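Local coordinates for type-2Ba cytolytic delta-endotoxin (Bacillus thuringiensis serovar israelensis, PDB 2RCI), which probably kills the larvae of dipteran insects by making pores in the epithelial cell membrane of the midgut, at residues T109-E114 / L170-K175; V162-Q167 / D176-E181. One frame throughout, in Å; residues are numbered along the deposited sequence.

How the contacts relate
Both contacts lie at one end of the Cyt toxin fold, a beta-sheet between two layers of helices, and their centres are about 10 Å apart. Their segments alternate along the chain: strand 150-162 ends in contact 2, the loop that follows helix 166-169 packs in contact 1 against the chain leaving helix 96-110, and strand 177-192 then returns to contact 2. Y180 joins the two, its OH 3.7 Å from CD1 of I172 and its CE2 3.9 Å from CD1 of F110. Contact 2 thus pairs the strands at the base of the connection, and contact 1 packs the loop 170-175 against the end of helix 96-110 and the chain that leaves it.

Contact 1 of 2, residues T109-E114 / L170-K175; sequences TFTNLE and LFITIK
I172 meets the end of helix 96-110 through its CG2 methyl, which comes to 3.1 Å from the carbonyl O of F110. The backbone O of the same isoleucine faces T111, where the methyl CG2 stands 3.5 Å from I172 O and leans against the T173-I174 peptide and the CG2 of I174. With chi1 at 66°, the threonine sets OG1 between its own N and carbonyl carbon, where it bonds back to T107 O in the helix, and leaves the methyl for the neighbouring loop. Farther along, CD2 of L170 rests against the backbone of L113 and lies 4.1 Å from L113 CB. E114 N gives a weak hydrogen bond to L170 O (3.3 Å). The side chain of E114 sets out anti to its N (chi1 -176°) and bends at chi2; its CB lies above the rim of the F171 ring, CG comes near CZ, and OE2 ends 3.7 Å from F171 CZ, meeting the ring obliquely, with carboxylate and ring planes 65° apart. Two waters bridge the backbones between these places. Water 1 accepts from N112 N and donates to I172 O at 2.7 Å, while water 2 accepts from L113 N and gives a longer bond to the same oxygen. Outside this shell, T173 OG1 accepts from K175 N in an ST turn and T173 N is bonded to D176 OD2; both bonds lie in the turn that leads into strand 177-192. F110 turns inward onto M77, I81 and I160. The loop is therefore held to the helix end by methyl packing and water-bridged peptides, with a single weak direct hydrogen bond, and the two waters satisfy I172 O in place of a peptide N-H from 109-114.

Contact 2 of 2, residues V162-Q167 / D176-E181; sequences VDVQKQ and DSARYE
V162 packs against Y180 across the last pair of two antiparallel strands, a non-hydrogen-bonded pair whose CA atoms are 4.6 Å apart. Its CA approaches R179 O at 3.2 Å in a CA-H...O contact. CB stands above the ring plane just outside its CE2-CD2 rim, 3.7 Å from Y180 CE2, and CG2, anti to the backbone N, comes in over the face, 3.7 Å from the ring centroid and 15° off the normal: a CH-pi contact. The same methyl also reaches A178 CB at 3.6 Å, and CG2 of V164 touches that alanine as well. L169 of the short helix 166-169 packs on V162, V164 and Y180, while I68, I72 and M77 add to the apolar surroundings of the tyrosine.

D163 holds R179, the residue before Y180, by two hydrogen bonds. Its N donates to R179 O (3.1 Å), and its OD1 accepts from R179 N at 2.7 Å. The carboxylate folds back to that N-H because chi1 of 68° puts CG between the aspartate's own N and carbonyl carbon; the donor arrives 42° out of the carboxylate plane. At D163 the chain makes an inverse gamma turn, with a weak bond from V164 N to V162 O, and leaves the sheet. The guanidinium extends away, its NE 6.0 Å from OD2, too far for a salt bridge. An aspartate side chain thus takes the place of a main-chain acceptor where the first strand ends, so the ladder keeps one more hydrogen bond after its backbone has turned aside toward helix 166-169.

Contact 1 of 2, residues T109-E114 / L170-K175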
loop_
_atom_site.group_PDB
_atom_site.type_symbol
_atom_site.label_atom_id
_atom_site.label_comp_id
_atom_site.label_asym_id
_atom_site.label_seq_id
_atom_site.Cartn_x
_atom_site.Cartn_y
_atom_site.Cartn_z
ATOM N N THR A 109 -4.676 -7.117 2.316
ATOM C CA THR A 109 -3.821 -7.302 1.129
ATOM C C THR A 109 -3.649 -8.813 0.870
ATOM O O THR A 109 -3.475 -9.234 -0.268
ATOM C CB THR A 109 -2.444 -6.647 1.365
ATOM O OG1 THR A 109 -2.601 -5.223 1.482
ATOM C CG2 THR A 109 -1.414 -6.985 0.230
ATOM N N PHE A 110 -3.748 -9.604 1.946
ATOM C CA PHE A 110 -3.432 -11.047 1.918
ATOM C C PHE A 110 -4.628 -11.935 2.254
ATOM O O PHE A 110 -4.626 -13.147 1.931
ATOM C CB PHE A 110 -2.289 -11.361 2.892
ATOM C CG PHE A 110 -1.022 -10.659 2.569
ATOM C CD1 PHE A 110 -0.297 -11.011 1.418
ATOM C CD2 PHE A 110 -0.569 -9.597 3.371
ATOM C CE1 PHE A 110 0.894 -10.383 1.101
ATOM C CE2 PHE A 110 0.652 -8.913 3.041
ATOM C CZ PHE A 110 1.386 -9.328 1.910
ATOM N N THR A 111 -5.616 -11.369 2.953
ATOM C CA THR A 111 -6.785 -12.136 3.445
ATOM C C THR A 111 -8.077 -11.364 3.122
ATOM O O THR A 111 -8.020 -10.248 2.616
ATOM C CB THR A 111 -6.709 -12.451 5.000
ATOM O OG1 THR A 111 -6.805 -11.237 5.756
ATOM C CG2 THR A 111 -5.410 -13.233 5.384
ATOM N N ASN A 112 -9.234 -11.961 3.434
ATOM C CA ASN A 112 -10.512 -11.422 3.026
ATOM C C ASN A 112 -10.504 -11.105 1.520
ATOM O O ASN A 112 -11.055 -10.094 1.115
ATOM C CB ASN A 112 -10.836 -10.143 3.796
ATOM C CG ASN A 112 -10.958 -10.363 5.278
ATOM O OD1 ASN A 112 -11.648 -11.283 5.724
ATOM N ND2 ASN A 112 -10.301 -9.499 6.064
ATOM N N LEU A 113 -9.846 -11.946 0.727
ATOM C CA LEU A 113 -9.696 -11.670 -0.702
ATOM C C LEU A 113 -10.995 -11.976 -1.450
ATOM O O LEU A 113 -11.278 -11.353 -2.468
ATOM C CB LEU A 113 -8.512 -12.451 -1.314
ATOM C CG LEU A 113 -7.119 -12.056 -0.807
ATOM C CD1 LEU A 113 -6.051 -12.918 -1.489
ATOM C CD2 LEU A 113 -6.920 -10.573 -1.114
ATOM N N GLU A 114 -11.783 -12.931 -0.940
ATOM C CA GLU A 114 -13.037 -13.307 -1.616
ATOM C C GLU A 114 -13.966 -12.094 -1.899
ATOM O O GLU A 114 -14.307 -11.870 -3.054
ATOM C CB GLU A 114 -13.725 -14.468 -0.884
ATOM C CG GLU A 114 -14.982 -14.997 -1.546
ATOM C CD GLU A 114 -16.219 -14.484 -0.861
ATOM O OE1 GLU A 114 -16.648 -13.353 -1.162
ATOM O OE2 GLU A 114 -16.761 -15.210 0.000
ATOM N N LEU A 170 -8.573 -17.415 -1.817
ATOM C CA LEU A 170 -9.715 -16.540 -1.555
ATOM C C LEU A 170 -10.222 -16.690 -0.118
ATOM O O LEU A 170 -10.959 -15.834 0.394
ATOM C CB LEU A 170 -10.858 -16.833 -2.553
ATOM C CG LEU A 170 -10.631 -16.361 -4.009
ATOM C CD1 LEU A 170 -11.897 -16.658 -4.848
ATOM C CD2 LEU A 170 -10.281 -14.878 -4.094
ATOM N N PHE A 171 -9.798 -17.770 0.525
ATOM C CA PHE A 171 -10.194 -18.042 1.911
ATOM C C PHE A 171 -9.035 -18.183 2.906
ATOM O O PHE A 171 -9.237 -18.598 4.067
ATOM C CB PHE A 171 -11.108 -19.265 1.942
ATOM C CG PHE A 171 -12.433 -19.012 1.301
ATOM C CD1 PHE A 171 -13.485 -18.495 2.042
ATOM C CD2 PHE A 171 -12.605 -19.206 -0.070
ATOM C CE1 PHE A 171 -14.724 -18.206 1.432
ATOM C CE2 PHE A 171 -13.843 -18.925 -0.691
ATOM C CZ PHE A 171 -14.895 -18.427 0.071
ATOM N N ILE A 172 -7.829 -17.842 2.463
ATOM C CA ILE A 172 -6.660 -17.939 3.335
ATOM C C ILE A 172 -6.796 -16.961 4.525
ATOM O O ILE A 172 -7.390 -15.886 4.394
ATOM C CB ILE A 172 -5.327 -17.713 2.565
ATOM C CG1 ILE A 172 -4.154 -18.366 3.334
ATOM C CG2 ILE A 172 -5.071 -16.242 2.296
ATOM C CD1 ILE A 172 -2.819 -18.468 2.490
ATOM N N THR A 173 -6.298 -17.382 5.683
ATOM C CA THR A 173 -6.439 -16.595 6.928
ATOM C C THR A 173 -5.085 -16.170 7.471
ATOM O O THR A 173 -4.028 -16.623 7.005
ATOM C CB THR A 173 -7.206 -17.373 8.063
ATOM O OG1 THR A 173 -6.351 -18.366 8.644
ATOM C CG2 THR A 173 -8.516 -18.034 7.518
ATOM N N ILE A 174 -5.110 -15.310 8.493
ATOM C CA ILE A 174 -3.863 -14.819 9.069
ATOM C C ILE A 174 -3.080 -15.948 9.781
ATOM O O ILE A 174 -1.895 -15.831 9.993
ATOM C CB ILE A 174 -4.090 -13.610 10.012
ATOM C CG1 ILE A 174 -5.031 -13.985 11.163
ATOM C CG2 ILE A 174 -4.658 -12.425 9.254
ATOM C CD1 ILE A 174 -4.961 -12.984 12.335
ATOM N N LYS A 175 -3.760 -17.041 10.125
ATOM C CA LYS A 175 -3.113 -18.187 10.776
ATOM C C LYS A 175 -2.540 -19.243 9.821
ATOM O O LYS A 175 -1.834 -20.166 10.265
ATOM C CB LYS A 175 -4.068 -18.839 11.794
ATOM C CG LYS A 175 -4.632 -17.913 12.825
ATOM C CD LYS A 175 -3.567 -17.372 13.792
ATOM C CE LYS A 175 -4.201 -16.395 14.794
ATOM N NZ LYS A 175 -5.266 -17.020 15.660
HETATM O O HOH W 1 -9.791 -14.717 4.607
HETATM O O HOH W 2 -8.279 -14.548 1.533
#

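Contact 2 of 2, residues V162-Q167 / D176-E181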
loop_
_atom_site.group_PDB
_atom_site.type_symbol
_atom_site.label_atom_id
_atom_site.label_comp_id
_atom_site.label_asym_id
_atom_site.label_seq_id
_atom_site.Cartn_x
_atom_site.Cartn_y
_atom_site.Cartn_z
ATOM N N VAL A 162 2.218 -16.450 -4.641
ATOM C CA VAL A 162 2.059 -17.398 -3.523
ATOM C C VAL A 162 1.757 -18.799 -4.066
ATOM O O VAL A 162 1.045 -18.930 -5.068
ATOM C CB VAL A 162 0.970 -16.887 -2.540
ATOM C CG1 VAL A 162 -0.342 -16.587 -3.256
ATOM C CG2 VAL A 162 0.762 -17.846 -1.343
ATOM N N ASP A 163 2.291 -19.828 -3.414
ATOM C CA ASP A 163 2.138 -21.212 -3.908
ATOM C C ASP A 163 0.800 -21.848 -3.542
ATOM O O ASP A 163 0.747 -23.007 -3.100
ATOM C CB ASP A 163 3.321 -22.088 -3.476
ATOM C CG ASP A 163 3.369 -22.344 -1.953
ATOM O OD1 ASP A 163 2.825 -21.535 -1.169
ATOM O OD2 ASP A 163 3.989 -23.351 -1.541
ATOM N N VAL A 164 -0.282 -21.099 -3.744
ATOM C CA VAL A 164 -1.630 -21.526 -3.355
ATOM C C VAL A 164 -2.556 -21.284 -4.537
ATOM O O VAL A 164 -2.521 -20.208 -5.118
ATOM C CB VAL A 164 -2.151 -20.714 -2.143
ATOM C CG1 VAL A 164 -3.574 -21.087 -1.809
ATOM C CG2 VAL A 164 -1.259 -20.944 -0.917
ATOM N N GLN A 165 -3.391 -22.255 -4.907
ATOM C CA GLN A 165 -4.258 -21.975 -6.041
ATOM C C GLN A 165 -5.401 -21.016 -5.637
ATOM O O GLN A 165 -5.777 -20.934 -4.444
ATOM C CB GLN A 165 -4.576 -23.240 -6.874
ATOM C CG GLN A 165 -5.931 -23.785 -6.897
ATOM C CD GLN A 165 -6.871 -22.968 -7.724
ATOM O OE1 GLN A 165 -6.555 -22.479 -8.829
ATOM N NE2 GLN A 165 -8.047 -22.801 -7.193
ATOM N N LYS A 166 -5.837 -20.197 -6.590
ATOM C CA LYS A 166 -6.726 -19.053 -6.276
ATOM C C LYS A 166 -7.936 -19.362 -5.390
ATOM O O LYS A 166 -8.236 -18.604 -4.461
ATOM C CB LYS A 166 -7.217 -18.397 -7.559
ATOM C CG LYS A 166 -7.809 -16.989 -7.367
ATOM C CD LYS A 166 -8.747 -16.644 -8.524
ATOM C CE LYS A 166 -9.072 -15.161 -8.581
ATOM N NZ LYS A 166 -10.298 -14.919 -9.432
ATOM N N GLN A 167 -8.651 -20.452 -5.696
ATOM C CA GLN A 167 -9.853 -20.808 -4.942
ATOM C C GLN A 167 -9.628 -20.953 -3.448
ATOM O O GLN A 167 -10.504 -20.586 -2.658
ATOM C CB GLN A 167 -10.514 -22.083 -5.491
ATOM C CG GLN A 167 -11.098 -21.937 -6.902
ATOM C CD GLN A 167 -11.990 -20.720 -7.089
ATOM O OE1 GLN A 167 -11.730 -19.874 -7.953
ATOM N NE2 GLN A 167 -13.047 -20.624 -6.289
ATOM N N ASP A 176 -2.804 -19.093 8.526
ATOM C CA ASP A 176 -2.300 -20.017 7.524
ATOM C C ASP A 176 -0.882 -19.634 7.131
ATOM O O ASP A 176 -0.472 -18.485 7.326
ATOM C CB ASP A 176 -3.190 -20.015 6.281
ATOM C CG ASP A 176 -4.556 -20.625 6.527
ATOM O OD1 ASP A 176 -4.642 -21.719 7.134
ATOM O OD2 ASP A 176 -5.549 -20.013 6.089
ATOM N N SER A 177 -0.149 -20.599 6.588
ATOM C CA SER A 177 1.194 -20.382 6.074
ATOM C C SER A 177 1.233 -20.791 4.604
ATOM O O SER A 177 0.498 -21.692 4.169
ATOM C CB SER A 177 2.235 -21.199 6.851
ATOM O OG SER A 177 2.328 -20.808 8.220
ATOM N N ALA A 178 2.096 -20.130 3.854
ATOM C CA ALA A 178 2.320 -20.481 2.472
ATOM C C ALA A 178 3.641 -19.881 2.059
ATOM O O ALA A 178 4.266 -19.114 2.814
ATOM C CB ALA A 178 1.179 -19.959 1.573
ATOM N N ARG A 179 4.068 -20.222 0.846
ATOM C CA ARG A 179 5.327 -19.726 0.353
ATOM C C ARG A 179 5.005 -18.462 -0.434
ATOM O O ARG A 179 4.320 -18.515 -1.478
ATOM C CB ARG A 179 6.053 -20.760 -0.513
ATOM C CG ARG A 179 7.420 -20.274 -0.956
ATOM C CD ARG A 179 8.234 -21.372 -1.638
ATOM N NE ARG A 179 9.385 -20.759 -2.280
ATOM C CZ ARG A 179 10.535 -20.500 -1.673
ATOM N NH1 ARG A 179 10.718 -20.832 -0.394
ATOM N NH2 ARG A 179 11.509 -19.915 -2.360
ATOM N N TYR A 180 5.442 -17.343 0.139
ATOM C CA TYR A 180 5.206 -16.003 -0.410
ATOM C C TYR A 180 6.441 -15.386 -0.985
ATOM O O TYR A 180 7.534 -15.423 -0.373
ATOM C CB TYR A 180 4.656 -15.027 0.648
ATOM C CG TYR A 180 3.171 -15.154 0.875
ATOM C CD1 TYR A 180 2.656 -15.982 1.896
ATOM C CD2 TYR A 180 2.272 -14.459 0.077
ATOM C CE1 TYR A 180 1.267 -16.102 2.083
ATOM C CE2 TYR A 180 0.907 -14.553 0.267
ATOM C CZ TYR A 180 0.411 -15.382 1.272
ATOM O OH TYR A 180 -0.945 -15.444 1.438
ATOM N N GLU A 181 6.233 -14.766 -2.143
ATOM C CA GLU A 181 7.191 -13.858 -2.717
ATOM C C GLU A 181 6.502 -12.492 -2.857
ATOM O O GLU A 181 5.551 -12.351 -3.613
ATOM C CB GLU A 181 7.638 -14.375 -4.069
ATOM C CG GLU A 181 8.827 -13.614 -4.576
ATOM C CD GLU A 181 9.249 -14.043 -5.962
ATOM O OE1 GLU A 181 8.946 -15.210 -6.368
ATOM O OE2 GLU A 181 9.868 -13.189 -6.635
#